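PDB 1STZ: heat-inducible transcription repressor HrcA from Thermotoga maritima, which probably binds DNA as a negative regulator of class I heat shock genes, the grpE-dnaK-dnaJ and groELS operons, preventing their heat-shock induction. Local coordinates for residues R139-D144 with V228-D233; L145-V150 with F193-R198; S265-G270 with S303-T308; G292-G297 with N326-Y331. All coordinates share one frame; numbering follows the deposited sequence.

How the contacts relate
From the N terminus, the chain first meets contact 1 in the loop after strand 134-138; this contact closes late, when strand 231-234 comes alongside. Contact 2 starts directly afterwards, at 145-150, and closes at the end of helix 184-195, so it lies wholly within the span that contact 1 encloses. Contacts 3 and 4 follow and cross, their segments alternating along the chain. They join the end of helix 260-266 to strand 299-309, and strand 287-296 to helix 314-334. Contacts 1, 3 and 4 all reach the five-stranded antiparallel sheet, whereas contact 2 belongs to the three-stranded one, its centre about 32 Å from that of contact 3.

Contact 1: residues R139-D144 with V228-D233; sequences RPNTRD and VERYLD
With CG anti to its carbonyl carbon (chi1 -61°) and the chain extended as far as NE, Arg139 reaches along Val228-Leu232, while Arg230, bent at chi2 and chi3, curls back to the backbone of Arg139. The Arg139 guanidinium is sandwiched off-centre: Val228 CG1 lies 3.2 Å above the guanidinium plane on one face, toward the rim, and Leu232 CB covers the opposite one. Its NH1 donates to Glu229 O at 2.8 Å, approaching from above the carbonyl plane instead of along a lone pair, and its NH2 forms a salt bridge with Glu117. The Arg230 guanidinium grips one acceptor end-on, with NH1 2.8 Å and NH2 3.1 Å from Arg139 O, which lies close to the guanidinium plane. Arg139 N donates to Arg230 O, extending the antiparallel pairing of strands 134-138 and 231-234 at the edge of the five-stranded sheet. Were Arg139 an alanine, Glu117 would probably lose its charged mate and a gap would open between Val228 and Leu232. Farther along, Asn141 CB touches Arg230 NH2, the amide and guanidinium planes standing 79° apart. Asn141 OD1 closes an Asx turn by accepting from Arg143 N, and also accepts from a water.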
loop_
_atom_site.group_PDB
_atom_site.type_symbol
_atom_site.label_atom_id
_atom_site.label_comp_id
_atom_site.label_asym_id
_atom_site.label_seq_id
_atom_site.Cartn_x
_atom_site.Cartn_y
_atom_site.Cartn_z
ATOM N N ARG A 139 -8.882 -18.085 13.996
ATOM C CA ARG A 139 -7.678 -18.822 13.605
ATOM C C ARG A 139 -8.019 -20.287 13.292
ATOM O O ARG A 139 -8.995 -20.824 13.795
ATOM C CB ARG A 139 -6.617 -18.776 14.727
ATOM C CG ARG A 139 -6.134 -17.386 15.075
ATOM C CD ARG A 139 -5.006 -17.343 16.106
ATOM N NE ARG A 139 -4.328 -16.046 16.109
ATOM C CZ ARG A 139 -4.563 -15.026 16.937
ATOM N NH1 ARG A 139 -5.504 -15.072 17.875
ATOM N NH2 ARG A 139 -3.844 -13.920 16.813
ATOM N N PRO A 140 -7.216 -20.958 12.482
ATOM C CA PRO A 140 -7.477 -22.370 12.203
ATOM C C PRO A 140 -7.509 -23.163 13.518
ATOM O O PRO A 140 -6.723 -22.892 14.430
ATOM C CB PRO A 140 -6.281 -22.780 11.337
ATOM C CG PRO A 140 -5.809 -21.512 10.747
ATOM C CD PRO A 140 -5.991 -20.484 11.815
ATOM N N ASN A 141 -8.437 -24.106 13.621
ATOM C CA ASN A 141 -8.601 -24.890 14.838
ATOM C C ASN A 141 -7.380 -25.780 15.042
ATOM O O ASN A 141 -6.984 -26.499 14.139
ATOM C CB ASN A 141 -9.881 -25.721 14.746
ATOM C CG ASN A 141 -10.380 -26.214 16.104
ATOM O OD1 ASN A 141 -9.591 -26.580 16.995
ATOM N ND2 ASN A 141 -11.702 -26.234 16.264
ATOM N N THR A 142 -6.760 -25.685 16.221
ATOM C CA THR A 142 -5.567 -26.481 16.544
ATOM C C THR A 142 -5.857 -27.963 16.712
ATOM O O THR A 142 -4.959 -28.788 16.620
ATOM C CB THR A 142 -4.877 -25.969 17.819
ATOM O OG1 THR A 142 -5.809 -25.912 18.905
ATOM C CG2 THR A 142 -4.392 -24.551 17.636
ATOM N N ARG A 143 -7.113 -28.294 16.984
ATOM C CA ARG A 143 -7.520 -29.675 17.233
ATOM C C ARG A 143 -7.029 -30.690 16.188
ATOM O O ARG A 143 -6.640 -31.792 16.549
ATOM C CB ARG A 143 -9.048 -29.740 17.362
ATOM C CG ARG A 143 -9.640 -31.137 17.365
ATOM C CD ARG A 143 -11.156 -31.114 17.372
ATOM N NE ARG A 143 -11.727 -32.162 16.527
ATOM C CZ ARG A 143 -12.968 -32.147 16.037
ATOM N NH1 ARG A 143 -13.797 -31.129 16.300
ATOM N NH2 ARG A 143 -13.386 -33.164 15.282
ATOM N N ASP A 144 -7.041 -30.317 14.909
ATOM C CA ASP A 144 -6.622 -31.224 13.819
ATOM C C ASP A 144 -5.486 -30.618 12.972
ATOM O O ASP A 144 -5.290 -31.003 11.814
ATOM C CB ASP A 144 -7.821 -31.616 12.930
ATOM C CG ASP A 144 -8.114 -30.583 11.828
ATOM O OD1 ASP A 144 -8.365 -29.391 12.165
ATOM O OD2 ASP A 144 -8.094 -30.892 10.599
ATOM N N VAL A 228 -2.397 -18.523 22.440
ATOM C CA VAL A 228 -2.945 -17.789 21.301
ATOM C C VAL A 228 -4.465 -17.760 21.440
ATOM O O VAL A 228 -5.117 -18.811 21.518
ATOM C CB VAL A 228 -2.615 -18.452 19.930
ATOM C CG1 VAL A 228 -2.893 -17.471 18.787
ATOM C CG2 VAL A 228 -1.179 -18.922 19.886
ATOM N N GLU A 229 -5.016 -16.550 21.448
ATOM C CA GLU A 229 -6.448 -16.350 21.469
ATOM C C GLU A 229 -7.046 -17.097 20.253
ATOM O O GLU A 229 -6.365 -17.326 19.241
ATOM C CB GLU A 229 -6.755 -14.841 21.430
ATOM C CG GLU A 229 -6.246 -14.055 22.649
ATOM C CD GLU A 229 -6.440 -12.544 22.546
ATOM O OE1 GLU A 229 -5.671 -11.812 23.201
ATOM O OE2 GLU A 229 -7.372 -12.066 21.835
ATOM N N ARG A 230 -8.291 -17.537 20.369
ATOM C CA ARG A 230 -8.920 -18.267 19.271
ATOM C C ARG A 230 -9.236 -17.307 18.117
ATOM O O ARG A 230 -9.270 -17.712 16.974
ATOM C CB ARG A 230 -10.182 -19.007 19.729
ATOM C CG ARG A 230 -10.127 -20.516 19.450
ATOM C CD ARG A 230 -11.393 -21.055 18.857
ATOM N NE ARG A 230 -11.274 -21.972 17.727
ATOM C CZ ARG A 230 -10.716 -21.701 16.562
ATOM N NH1 ARG A 230 -10.127 -20.536 16.325
ATOM N NH2 ARG A 230 -10.727 -22.636 15.630
ATOM N N TYR A 231 -9.462 -16.044 18.443
ATOM C CA TYR A 231 -9.726 -15.012 17.451
ATOM C C TYR A 231 -8.643 -13.964 17.487
ATOM O O TYR A 231 -8.238 -13.556 18.556
ATOM C CB TYR A 231 -11.067 -14.328 17.722
ATOM C CG TYR A 231 -12.237 -15.251 17.535
ATOM C CD1 TYR A 231 -12.664 -16.074 18.572
ATOM C CD2 TYR A 231 -12.920 -15.298 16.334
ATOM C CE1 TYR A 231 -13.732 -16.931 18.408
ATOM C CE2 TYR A 231 -14.004 -16.176 16.152
ATOM C CZ TYR A 231 -14.402 -16.983 17.198
ATOM O OH TYR A 231 -15.461 -17.853 17.052
ATOM N N LEU A 232 -8.185 -13.549 16.309
ATOM C CA LEU A 232 -7.373 -12.344 16.132
ATOM C C LEU A 232 -8.303 -11.147 15.976
ATOM O O LEU A 232 -9.171 -11.162 15.100
ATOM C CB LEU A 232 -6.544 -12.458 14.852
ATOM C CG LEU A 232 -5.768 -11.196 14.429
ATOM C CD1 LEU A 232 -4.438 -11.573 13.797
ATOM C CD2 LEU A 232 -6.563 -10.295 13.459
ATOM N N ASP A 233 -8.122 -10.111 16.785
ATOM C CA ASP A 233 -8.951 -8.911 16.687
ATOM C C ASP A 233 -8.145 -7.708 16.184
ATOM O O ASP A 233 -6.944 -7.632 16.367
ATOM C CB ASP A 233 -9.619 -8.590 18.028
ATOM C CG ASP A 233 -8.631 -8.308 19.120
ATOM O OD1 ASP A 233 -7.960 -9.261 19.581
ATOM O OD2 ASP A 233 -8.438 -7.163 19.585
HETATM O O HOH W 1 -10.488 -24.926 19.163
#

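Contact 2: residues L145-V150 with F193-R198; sequences LKILRV and FLLRGR
Arg149 and Arg196 run side by side and point the same way, their guanidinium planes turned 66° from each other. Arg196 NH2 lies 3.6 Å from Arg149 CG, which meets the edge of the Arg196 guanidinium, so the aliphatic part of one arginine borders the polar end of the other. The head of Arg149 continues to the second subunit, where NH1 donates to Val155 O of that chain. A bend at chi3 (-96°) turns Arg196 NE to Leu148 O, and the 3.2 Å hydrogen bond comes from above the carbonyl plane. The backbones are joined by Ile147 N to Arg198 O at 2.8 Å and by Gly197 N to Ile147 O at 3.0 Å. Both bonds involve a type II beta turn, Leu195-Arg198, that begins on the last residue of helix 184-195; Gly197 occupies its third position with positive phi. Ile147 sets CB 3.5 Å from Leu195 O; its CD1 approaches Leu195 CB, and the side chain also packs on Val200 and Val203 of helix 200-205. A glycine in place of Ile147 would probably open a gap between the turn and helix 200-205, leaving Leu195 and Val203 less firmly packed. Val150 crosses Leu195 obliquely, CG2 resting 3.9 Å from CD1, while the Lys146 chain stretches past the turn with CE close to Gly197 O.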
loop_
_atom_site.group_PDB
_atom_site.type_symbol
_atom_site.label_atom_id
_atom_site.label_comp_id
_atom_site.label_asym_id
_atom_site.label_seq_id
_atom_site.Cartn_x
_atom_site.Cartn_y
_atom_site.Cartn_z
ATOM N N LEU A 145 -4.740 -29.684 13.565
ATOM C CA LEU A 145 -3.593 -29.063 12.911
ATOM C C LEU A 145 -2.398 -29.991 13.108
ATOM O O LEU A 145 -1.670 -29.869 14.096
ATOM C CB LEU A 145 -3.307 -27.698 13.547
ATOM C CG LEU A 145 -3.251 -26.411 12.722
ATOM C CD1 LEU A 145 -2.480 -25.331 13.479
ATOM C CD2 LEU A 145 -2.642 -26.636 11.364
ATOM N N LYS A 146 -2.195 -30.926 12.187
ATOM C CA LYS A 146 -1.055 -31.833 12.279
ATOM C C LYS A 146 0.283 -31.082 12.134
ATOM O O LYS A 146 0.429 -30.227 11.271
ATOM C CB LYS A 146 -1.157 -32.922 11.211
ATOM C CG LYS A 146 -2.224 -33.965 11.490
ATOM C CD LYS A 146 -1.831 -35.310 10.886
ATOM C CE LYS A 146 -2.654 -36.475 11.449
ATOM N NZ LYS A 146 -2.122 -37.771 10.918
ATOM N N ILE A 147 1.240 -31.400 12.997
ATOM C CA ILE A 147 2.616 -30.955 12.836
ATOM C C ILE A 147 3.298 -31.873 11.808
ATOM O O ILE A 147 3.511 -33.059 12.065
ATOM C CB ILE A 147 3.369 -31.009 14.183
ATOM C CG1 ILE A 147 2.743 -30.053 15.203
ATOM C CG2 ILE A 147 4.865 -30.695 13.977
ATOM C CD1 ILE A 147 3.140 -30.340 16.648
ATOM N N LEU A 148 3.627 -31.329 10.645
ATOM C CA LEU A 148 4.228 -32.108 9.548
ATOM C C LEU A 148 5.739 -32.233 9.691
ATOM O O LEU A 148 6.340 -33.157 9.153
ATOM C CB LEU A 148 3.909 -31.457 8.196
ATOM C CG LEU A 148 2.428 -31.184 7.908
ATOM C CD1 LEU A 148 2.260 -30.396 6.634
ATOM C CD2 LEU A 148 1.634 -32.480 7.827
ATOM N N ARG A 149 6.348 -31.285 10.405
ATOM C CA ARG A 149 7.806 -31.243 10.580
ATOM C C ARG A 149 8.222 -30.210 11.630
ATOM O O ARG A 149 7.609 -29.156 11.741
ATOM C CB ARG A 149 8.460 -30.866 9.250
ATOM C CG ARG A 149 9.968 -30.861 9.249
ATOM C CD ARG A 149 10.538 -30.677 7.866
ATOM N NE ARG A 149 11.937 -30.263 7.898
ATOM C CZ ARG A 149 12.534 -29.547 6.953
ATOM N NH1 ARG A 149 11.847 -29.152 5.884
ATOM N NH2 ARG A 149 13.818 -29.215 7.081
ATOM N N VAL A 150 9.292 -30.504 12.365
ATOM C CA VAL A 150 9.849 -29.580 13.348
ATOM C C VAL A 150 11.262 -29.210 12.926
ATOM O O VAL A 150 12.101 -30.081 12.757
ATOM C CB VAL A 150 9.903 -30.197 14.749
ATOM C CG1 VAL A 150 10.503 -29.214 15.756
ATOM C CG2 VAL A 150 8.519 -30.642 15.185
ATOM N N PHE A 193 10.427 -37.150 16.036
ATOM C CA PHE A 193 9.884 -38.436 16.473
ATOM C C PHE A 193 8.678 -38.237 17.368
ATOM O O PHE A 193 7.688 -38.941 17.231
ATOM C CB PHE A 193 10.927 -39.235 17.259
ATOM C CG PHE A 193 12.103 -39.686 16.444
ATOM C CD1 PHE A 193 13.278 -40.091 17.079
ATOM C CD2 PHE A 193 12.052 -39.713 15.045
ATOM C CE1 PHE A 193 14.366 -40.508 16.343
ATOM C CE2 PHE A 193 13.146 -40.143 14.308
ATOM C CZ PHE A 193 14.297 -40.542 14.955
ATOM N N LEU A 194 8.775 -37.265 18.272
ATOM C CA LEU A 194 7.749 -36.999 19.283
ATOM C C LEU A 194 6.539 -36.249 18.763
ATOM O O LEU A 194 5.427 -36.447 19.254
ATOM C CB LEU A 194 8.350 -36.174 20.419
ATOM C CG LEU A 194 9.418 -36.872 21.257
ATOM C CD1 LEU A 194 10.100 -35.876 22.181
ATOM C CD2 LEU A 194 8.806 -38.027 22.058
ATOM N N LEU A 195 6.752 -35.372 17.788
ATOM C CA LEU A 195 5.756 -34.378 17.422
ATOM C C LEU A 195 5.140 -34.536 16.048
ATOM O O LEU A 195 4.029 -34.073 15.820
ATOM C CB LEU A 195 6.375 -32.988 17.526
ATOM C CG LEU A 195 6.697 -32.530 18.943
ATOM C CD1 LEU A 195 7.339 -31.180 18.882
ATOM C CD2 LEU A 195 5.440 -32.480 19.796
ATOM N N ARG A 196 5.873 -35.145 15.125
ATOM C CA ARG A 196 5.423 -35.331 13.750
ATOM C C ARG A 196 4.233 -36.278 13.694
ATOM O O ARG A 196 4.302 -37.373 14.221
ATOM C CB ARG A 196 6.579 -35.913 12.937
ATOM C CG ARG A 196 6.357 -36.039 11.462
ATOM C CD ARG A 196 7.609 -36.523 10.738
ATOM N NE ARG A 196 8.395 -35.417 10.188
ATOM C CZ ARG A 196 9.577 -35.563 9.593
ATOM N NH1 ARG A 196 10.135 -36.766 9.475
ATOM N NH2 ARG A 196 10.202 -34.497 9.106
ATOM N N GLY A 197 3.145 -35.859 13.059
ATOM C CA GLY A 197 1.924 -36.655 13.041
ATOM C C GLY A 197 0.963 -36.322 14.174
ATOM O O GLY A 197 -0.209 -36.688 14.126
ATOM N N ARG A 198 1.452 -35.614 15.187
ATOM C CA ARG A 198 0.629 -35.171 16.305
ATOM C C ARG A 198 0.121 -33.787 15.996
ATOM O O ARG A 198 0.734 -33.071 15.215
ATOM C CB ARG A 198 1.456 -35.167 17.578
ATOM C CG ARG A 198 2.252 -36.437 17.723
ATOM C CD ARG A 198 2.061 -37.189 18.992
ATOM N NE ARG A 198 0.674 -37.349 19.420
ATOM C CZ ARG A 198 0.331 -38.109 20.449
ATOM N NH1 ARG A 198 1.260 -38.782 21.110
ATOM N NH2 ARG A 198 -0.937 -38.217 20.816
#

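Contact 3: residues S265-G270 with S303-T308; sequences SLVGEG and SVYLFT
Leu266 meets two aromatic side chains of strand 299-309, each with a different atom. Its CB lies 4.2 Å from Tyr305 CE2, at the edge of the ring and near its plane. From CB the chain runs to CG, placed anti to the carbonyl carbon (chi1 -65°), and there it branches. CD1 continues to Phe307, coming within 4.4 Å of CZ at the far end of that ring, while the side chain as a whole also packs on Ile279. One leucine thus touches two residues whose side chains lie on the same face of the strand. Val267 follows on the same side: its CG1 stands 4.2 Å from Ser303 OG and 4.3 Å from Tyr305 OH. These are loose van der Waals approaches of a methyl to two hydroxyl oxygens; the apolar contacts are those of Leu266 with the two rings. The hydroxyl of Tyr305 is instead hydrogen-bonded to Leu263 O, which ties the ring to helix 260-266. The end of that helix and the Val267 that follows it cover one face of the five-stranded antiparallel sheet over Ser303, Tyr305 and Phe307, while Val304 and Leu306, the alternate residues, pack on helices 116-131 and 314-334 across the opposite face.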
loop_
_atom_site.group_PDB
_atom_site.type_symbol
_atom_site.label_atom_id
_atom_site.label_comp_id
_atom_site.label_asym_id
_atom_site.label_seq_id
_atom_site.Cartn_x
_atom_site.Cartn_y
_atom_site.Cartn_z
ATOM N N SER A 265 -23.867 -18.493 15.542
ATOM C CA SER A 265 -25.259 -18.303 15.125
ATOM C C SER A 265 -25.426 -17.133 14.151
ATOM O O SER A 265 -26.404 -17.080 13.428
ATOM C CB SER A 265 -26.168 -18.076 16.347
ATOM O OG SER A 265 -26.076 -16.736 16.837
ATOM N N LEU A 266 -24.480 -16.198 14.161
ATOM C CA LEU A 266 -24.494 -15.061 13.249
ATOM C C LEU A 266 -24.216 -15.457 11.805
ATOM O O LEU A 266 -24.751 -14.856 10.861
ATOM C CB LEU A 266 -23.456 -14.013 13.674
ATOM C CG LEU A 266 -23.692 -13.331 15.017
ATOM C CD1 LEU A 266 -22.532 -12.435 15.363
ATOM C CD2 LEU A 266 -24.972 -12.513 14.992
ATOM N N VAL A 267 -23.380 -16.472 11.635
ATOM C CA VAL A 267 -22.842 -16.769 10.327
ATOM C C VAL A 267 -23.834 -17.642 9.541
ATOM O O VAL A 267 -24.367 -18.620 10.055
ATOM C CB VAL A 267 -21.371 -17.342 10.426
ATOM C CG1 VAL A 267 -21.333 -18.699 11.124
ATOM C CG2 VAL A 267 -20.728 -17.412 9.031
ATOM N N GLY A 268 -24.130 -17.222 8.315
ATOM C CA GLY A 268 -25.058 -17.907 7.441
ATOM C C GLY A 268 -24.346 -18.631 6.297
ATOM O O GLY A 268 -23.206 -19.076 6.443
ATOM N N GLU A 269 -25.050 -18.765 5.171
ATOM C CA GLU A 269 -24.512 -19.358 3.937
ATOM C C GLU A 269 -23.939 -18.260 3.047
ATOM O O GLU A 269 -24.681 -17.450 2.489
ATOM C CB GLU A 269 -25.598 -20.089 3.152
ATOM C CG GLU A 269 -26.461 -21.057 3.956
ATOM C CD GLU A 269 -27.897 -21.125 3.438
ATOM O OE1 GLU A 269 -28.512 -20.043 3.226
ATOM O OE2 GLU A 269 -28.419 -22.253 3.246
ATOM N N GLY A 270 -22.627 -18.254 2.893
ATOM C CA GLY A 270 -21.939 -17.188 2.188
ATOM C C GLY A 270 -21.864 -15.928 3.019
ATOM O O GLY A 270 -22.091 -15.936 4.227
ATOM N N SER A 303 -14.310 -18.562 10.593
ATOM C CA SER A 303 -15.190 -17.443 10.312
ATOM C C SER A 303 -14.500 -16.083 10.529
ATOM O O SER A 303 -13.567 -15.947 11.334
ATOM C CB SER A 303 -16.433 -17.554 11.186
ATOM O OG SER A 303 -17.119 -18.757 10.866
ATOM N N VAL A 304 -14.965 -15.089 9.775
ATOM C CA VAL A 304 -14.548 -13.701 9.888
ATOM C C VAL A 304 -15.763 -12.835 10.208
ATOM O O VAL A 304 -16.824 -13.021 9.625
ATOM C CB VAL A 304 -13.941 -13.202 8.570
ATOM C CG1 VAL A 304 -13.445 -11.769 8.696
ATOM C CG2 VAL A 304 -12.809 -14.118 8.122
ATOM N N TYR A 305 -15.586 -11.887 11.117
ATOM C CA TYR A 305 -16.633 -10.967 11.549
ATOM C C TYR A 305 -16.138 -9.531 11.474
ATOM O O TYR A 305 -15.046 -9.234 11.938
ATOM C CB TYR A 305 -17.047 -11.260 12.983
ATOM C CG TYR A 305 -17.511 -12.672 13.199
ATOM C CD1 TYR A 305 -16.606 -13.677 13.473
ATOM C CD2 TYR A 305 -18.859 -12.999 13.137
ATOM C CE1 TYR A 305 -17.029 -14.982 13.678
ATOM C CE2 TYR A 305 -19.286 -14.292 13.328
ATOM C CZ TYR A 305 -18.370 -15.283 13.604
ATOM O OH TYR A 305 -18.795 -16.576 13.828
ATOM N N LEU A 306 -16.943 -8.662 10.862
ATOM C CA LEU A 306 -16.737 -7.215 10.863
ATOM C C LEU A 306 -17.914 -6.532 11.586
ATOM O O LEU A 306 -19.061 -6.589 11.126
ATOM C CB LEU A 306 -16.728 -6.723 9.419
ATOM C CG LEU A 306 -16.094 -5.399 8.997
ATOM C CD1 LEU A 306 -16.970 -4.671 8.018
ATOM C CD2 LEU A 306 -15.639 -4.496 10.114
ATOM N N PHE A 307 -17.624 -5.855 12.672
ATOM C CA PHE A 307 -18.615 -5.111 13.423
ATOM C C PHE A 307 -18.377 -3.632 13.195
ATOM O O PHE A 307 -17.265 -3.157 13.339
ATOM C CB PHE A 307 -18.501 -5.404 14.918
ATOM C CG PHE A 307 -18.825 -6.810 15.289
ATOM C CD1 PHE A 307 -17.821 -7.758 15.400
ATOM C CD2 PHE A 307 -20.126 -7.177 15.582
ATOM C CE1 PHE A 307 -18.123 -9.075 15.776
ATOM C CE2 PHE A 307 -20.426 -8.467 15.937
ATOM C CZ PHE A 307 -19.412 -9.425 16.029
ATOM N N THR A 308 -19.433 -2.907 12.842
ATOM C CA THR A 308 -19.395 -1.454 12.767
ATOM C C THR A 308 -20.648 -0.932 13.395
ATOM O O THR A 308 -21.561 -1.689 13.683
ATOM C CB THR A 308 -19.365 -0.977 11.285
ATOM O OG1 THR A 308 -20.515 -1.476 10.584
ATOM C CG2 THR A 308 -18.172 -1.562 10.518
#

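Contact 4: residues G292-G297 with N326-Y331; sequences GKYFKG and NRLSEY
One hydrogen bond joins the segments: Phe295 N donates to Ser329 OG at 3.0 Å with an N-H...O angle of 152°. Ser329 OG, anti to its own carbonyl carbon (chi1 -72°), is thereby turned to the strand, and it also lies in the plane of the Phe295 ring at its edge, 3.9 Å from CD1. A weaker polar approach runs the other way, a CA-H...O contact of 3.4 Å from Ser329 CA to Phe295 O. Apolar packing is carried by Tyr294 and Leu328, which cross at a slant with their CB atoms 3.7 Å apart. The Tyr294 ring extends beyond this point, its OH hydrogen-bonded to Glu138 O and its ring meeting that of Phe332. Strand 292-296 and helix 326-331 run nearly parallel, 21° between their directions and 6.5 Å between their axes at closest approach. Helix 314-334 thus lies against the five-stranded sheet beside strand 287-296, with Leu328 reaching on to Val119, Leu120 and Ala123 of helix 116-131.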
loop_
_atom_site.group_PDB
_atom_site.type_symbol
_atom_site.label_atom_id
_atom_site.label_comp_id
_atom_site.label_asym_id
_atom_site.label_seq_id
_atom_site.Cartn_x
_atom_site.Cartn_y
_atom_site.Cartn_z
ATOM N N GLY A 292 -18.753 -14.260 7.368
ATOM C CA GLY A 292 -18.476 -15.200 6.296
ATOM C C GLY A 292 -17.340 -16.125 6.722
ATOM O O GLY A 292 -16.735 -15.931 7.770
ATOM N N LYS A 293 -17.037 -17.124 5.911
ATOM C CA LYS A 293 -15.948 -18.041 6.207
ATOM C C LYS A 293 -14.883 -17.969 5.137
ATOM O O LYS A 293 -15.175 -17.647 3.995
ATOM C CB LYS A 293 -16.469 -19.462 6.300
ATOM C CG LYS A 293 -17.586 -19.658 7.297
ATOM C CD LYS A 293 -17.822 -21.128 7.552
ATOM C CE LYS A 293 -19.043 -21.382 8.401
ATOM N NZ LYS A 293 -20.271 -21.323 7.582
ATOM N N TYR A 294 -13.648 -18.272 5.522
ATOM C CA TYR A 294 -12.571 -18.524 4.580
ATOM C C TYR A 294 -12.312 -20.034 4.556
ATOM O O TYR A 294 -12.534 -20.723 5.558
ATOM C CB TYR A 294 -11.313 -17.691 4.909
ATOM C CG TYR A 294 -10.578 -18.026 6.181
ATOM C CD1 TYR A 294 -9.378 -18.730 6.157
ATOM C CD2 TYR A 294 -11.030 -17.573 7.400
ATOM C CE1 TYR A 294 -8.699 -19.031 7.333
ATOM C CE2 TYR A 294 -10.360 -17.870 8.582
ATOM C CZ TYR A 294 -9.198 -18.582 8.549
ATOM O OH TYR A 294 -8.542 -18.855 9.743
ATOM N N PHE A 295 -11.879 -20.528 3.400
ATOM C CA PHE A 295 -11.862 -21.945 3.100
ATOM C C PHE A 295 -10.501 -22.427 2.612
ATOM O O PHE A 295 -9.740 -21.693 1.988
ATOM C CB PHE A 295 -12.857 -22.263 1.967
ATOM C CG PHE A 295 -14.307 -22.054 2.322
ATOM C CD1 PHE A 295 -14.858 -20.789 2.303
ATOM C CD2 PHE A 295 -15.119 -23.132 2.636
ATOM C CE1 PHE A 295 -16.203 -20.590 2.629
ATOM C CE2 PHE A 295 -16.454 -22.955 2.940
ATOM C CZ PHE A 295 -17.005 -21.680 2.936
ATOM N N LYS A 296 -10.243 -23.705 2.861
ATOM C CA LYS A 296 -9.224 -24.464 2.153
ATOM C C LYS A 296 -9.935 -25.403 1.198
ATOM O O LYS A 296 -10.317 -26.501 1.566
ATOM C CB LYS A 296 -8.375 -25.239 3.160
ATOM C CG LYS A 296 -7.345 -26.173 2.538
ATOM C CD LYS A 296 -6.845 -27.218 3.541
ATOM C CE LYS A 296 -7.918 -28.208 3.962
ATOM N NZ LYS A 296 -8.440 -28.979 2.795
ATOM N N GLY A 297 -10.133 -24.964 -0.037
ATOM C CA GLY A 297 -10.920 -25.720 -0.996
ATOM C C GLY A 297 -12.384 -25.621 -0.617
ATOM O O GLY A 297 -12.917 -24.522 -0.501
ATOM N N ASN A 326 -12.162 -13.609 0.065
ATOM C CA ASN A 326 -11.713 -14.353 -1.119
ATOM C C ASN A 326 -10.176 -14.498 -1.172
ATOM O O ASN A 326 -9.674 -15.508 -1.635
ATOM C CB ASN A 326 -12.183 -13.686 -2.410
ATOM C CG ASN A 326 -13.674 -13.858 -2.662
ATOM O OD1 ASN A 326 -14.344 -14.667 -2.028
ATOM N ND2 ASN A 326 -14.195 -13.090 -3.606
ATOM N N ARG A 327 -9.453 -13.490 -0.690
ATOM C CA ARG A 327 -7.988 -13.548 -0.624
ATOM C C ARG A 327 -7.512 -14.548 0.398
ATOM O O ARG A 327 -6.512 -15.197 0.191
ATOM C CB ARG A 327 -7.389 -12.197 -0.226
ATOM C CG ARG A 327 -7.026 -11.306 -1.362
ATOM C CD ARG A 327 -7.949 -11.363 -2.491
ATOM N NE ARG A 327 -7.309 -11.785 -3.718
ATOM C CZ ARG A 327 -7.894 -12.507 -4.676
ATOM N NH1 ARG A 327 -9.151 -12.927 -4.554
ATOM N NH2 ARG A 327 -7.204 -12.803 -5.806
ATOM N N LEU A 328 -8.219 -14.651 1.512
ATOM C CA LEU A 328 -7.826 -15.562 2.563
ATOM C C LEU A 328 -8.054 -16.972 2.084
ATOM O O LEU A 328 -7.208 -17.829 2.280
ATOM C CB LEU A 328 -8.622 -15.311 3.854
ATOM C CG LEU A 328 -8.186 -14.094 4.664
ATOM C CD1 LEU A 328 -9.095 -13.925 5.850
ATOM C CD2 LEU A 328 -6.751 -14.232 5.111
ATOM N N SER A 329 -9.196 -17.204 1.440
ATOM C CA SER A 329 -9.477 -18.509 0.848
ATOM C C SER A 329 -8.403 -18.881 -0.155
ATOM O O SER A 329 -7.988 -20.034 -0.226
ATOM C CB SER A 329 -10.854 -18.539 0.180
ATOM O OG SER A 329 -11.849 -18.532 1.179
ATOM N N GLU A 330 -7.929 -17.903 -0.914
ATOM C CA GLU A 330 -6.877 -18.163 -1.906
ATOM C C GLU A 330 -5.557 -18.552 -1.243
ATOM O O GLU A 330 -4.900 -19.511 -1.682
ATOM C CB GLU A 330 -6.615 -16.943 -2.750
ATOM C CG GLU A 330 -6.981 -17.097 -4.200
ATOM C CD GLU A 330 -7.127 -15.738 -4.867
ATOM O OE1 GLU A 330 -8.172 -15.518 -5.516
ATOM O OE2 GLU A 330 -6.195 -14.898 -4.721
ATOM N N TYR A 331 -5.151 -17.783 -0.223
ATOM C CA TYR A 331 -3.958 -18.116 0.526
ATOM C C TYR A 331 -4.077 -19.542 1.124
ATOM O O TYR A 331 -3.207 -20.377 0.931
ATOM C CB TYR A 331 -3.623 -17.092 1.628
ATOM C CG TYR A 331 -2.403 -17.569 2.397
ATOM C CD1 TYR A 331 -1.110 -17.308 1.936
ATOM C CD2 TYR A 331 -2.546 -18.373 3.508
ATOM C CE1 TYR A 331 0.006 -17.803 2.617
ATOM C CE2 TYR A 331 -1.442 -18.885 4.186
ATOM C CZ TYR A 331 -0.170 -18.599 3.738
ATOM O OH TYR A 331 0.909 -19.122 4.441
#